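Local coordinates for protein 2-polyprenyl-6-methoxyphenol hydroxylase-like FAD-dependent oxidoreductase (Streptomyces sp. NRRL 11266, PDB 6UI5) that binds flavin-adenine dinucleotide and is a flavin-dependent oxidoreductase with a C-terminal region probably of thioredoxin-like fold, at residues 482-485 against 486-489. Sequence-based numbering, arbitrary orientation.
Sequences WGQD and ELRT
Glu486 turns back on the residues before it: its CG stands anti to its own carbonyl carbon (chi1 -74°), which lays CG over one face of the Trp482 ring, and a bend at chi2 (76°) then carries the carboxylate to Gly483. This is the N-terminal end of helix 484-495, with Gly483 as N-cap, in the C-terminal region, which probably has a thioredoxin-like fold. Glu486 OE2 accepts the backbone N-H of Gly483 at 2.9 Å from N, and the donor lies above the carboxylate plane. The third helix residue thus accepts the N-H of the N-cap residue, one half of a capping box; Gly483 has no side chain to supply the other half. Glu486 CG lies 4.0 Å from the centroid of the five-membered ring of Trp482, a CH-pi contact. The Trp482 side chain also touches Val393 and Leu403. Gly483 O accepts the N-H of Leu487 and a second bond from Trp476 NE1. On another side of the turn, Arg488 bends back at chi3. Its NH1 comes 3.4 Å from Gln484 CG and forms a salt bridge with Glu444, which also accepts a hydrogen bond from Gln484 NE2. Gln484 O sits 3.7 Å above the centre of the Arg488 guanidinium plane.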
loop_
_atom_site.group_PDB
_atom_site.type_symbol
_atom_site.label_atom_id
_atom_site.label_comp_id
_atom_site.label_asym_id
_atom_site.label_seq_id
_atom_site.Cartn_x
_atom_site.Cartn_y
_atom_site.Cartn_z
ATOM N N TRP A 482 3.126 34.367 0.744
ATOM C CA TRP A 482 3.114 34.978 2.068
ATOM C C TRP A 482 4.132 36.106 2.153
ATOM O O TRP A 482 5.099 36.167 1.390
ATOM C CB TRP A 482 3.399 33.918 3.169
ATOM C CG TRP A 482 2.348 32.877 3.251
ATOM C CD1 TRP A 482 1.227 32.783 2.470
ATOM C CD2 TRP A 482 2.316 31.754 4.133
ATOM N NE1 TRP A 482 0.497 31.675 2.826
ATOM C CE2 TRP A 482 1.143 31.026 3.839
ATOM C CE3 TRP A 482 3.165 31.293 5.155
ATOM C CZ2 TRP A 482 0.790 29.870 4.530
ATOM C CZ3 TRP A 482 2.812 30.137 5.839
ATOM C CH2 TRP A 482 1.635 29.439 5.523
ATOM N N GLY A 483 3.919 36.999 3.103
ATOM C CA GLY A 483 4.753 38.180 3.236
ATOM C C GLY A 483 4.759 38.635 4.647
ATOM O O GLY A 483 4.609 37.826 5.566
ATOM N N GLN A 484 4.931 39.946 4.837
ATOM C CA GLN A 484 5.248 40.457 6.160
ATOM C C GLN A 484 4.089 40.285 7.140
ATOM O O GLN A 484 4.321 40.164 8.351
ATOM C CB GLN A 484 5.695 41.914 6.061
ATOM C CG GLN A 484 6.444 42.426 7.288
ATOM C CD GLN A 484 7.812 41.747 7.488
ATOM O OE1 GLN A 484 8.420 41.272 6.532
ATOM N NE2 GLN A 484 8.277 41.702 8.717
ATOM N N ASP A 485 2.848 40.226 6.656
ATOM C CA ASP A 485 1.748 40.102 7.610
ATOM C C ASP A 485 1.581 38.658 8.087
ATOM O O ASP A 485 1.306 38.423 9.269
ATOM C CB ASP A 485 0.439 40.636 7.010
ATOM C CG ASP A 485 -0.717 40.626 8.018
ATOM O OD1 ASP A 485 -0.462 40.663 9.244
ATOM O OD2 ASP A 485 -1.883 40.545 7.592
ATOM N N GLU A 486 1.723 37.690 7.176
ATOM C CA GLU A 486 1.679 36.286 7.549
ATOM C C GLU A 486 2.791 35.946 8.531
ATOM O O GLU A 486 2.571 35.214 9.500
ATOM C CB GLU A 486 1.820 35.397 6.312
ATOM C CG GLU A 486 0.629 35.323 5.417
ATOM C CD GLU A 486 0.469 36.585 4.565
ATOM O OE1 GLU A 486 -0.639 36.770 4.005
ATOM O OE2 GLU A 486 1.448 37.379 4.485
ATOM N N LEU A 487 4.000 36.444 8.279
ATOM C CA LEU A 487 5.090 36.245 9.221
ATOM C C LEU A 487 4.727 36.749 10.612
ATOM O O LEU A 487 5.052 36.096 11.611
ATOM C CB LEU A 487 6.344 36.933 8.704
ATOM C CG LEU A 487 7.565 37.076 9.598
ATOM C CD1 LEU A 487 8.746 37.054 8.706
ATOM C CD2 LEU A 487 7.513 38.410 10.252
ATOM N N ARG A 488 4.070 37.915 10.706
ATOM C CA ARG A 488 3.636 38.407 12.020
ATOM C C ARG A 488 2.590 37.476 12.641
ATOM O O ARG A 488 2.470 37.394 13.872
ATOM C CB ARG A 488 3.074 39.841 11.917
ATOM C CG ARG A 488 4.113 40.978 11.861
ATOM C CD ARG A 488 3.493 42.393 11.967
ATOM N NE ARG A 488 2.726 42.798 10.771
ATOM C CZ ARG A 488 3.217 43.484 9.727
ATOM N NH1 ARG A 488 4.492 43.862 9.695
ATOM N NH2 ARG A 488 2.428 43.800 8.702
ATOM N N THR A 489 1.815 36.779 11.813
ATOM C CA THR A 489 0.857 35.825 12.353
ATOM C C THR A 489 1.589 34.599 12.904
ATOM O O THR A 489 1.435 34.237 14.077
ATOM C CB THR A 489 -0.155 35.446 11.264
ATOM O OG1 THR A 489 -0.975 36.592 10.938
ATOM C CG2 THR A 489 -1.039 34.279 11.726
#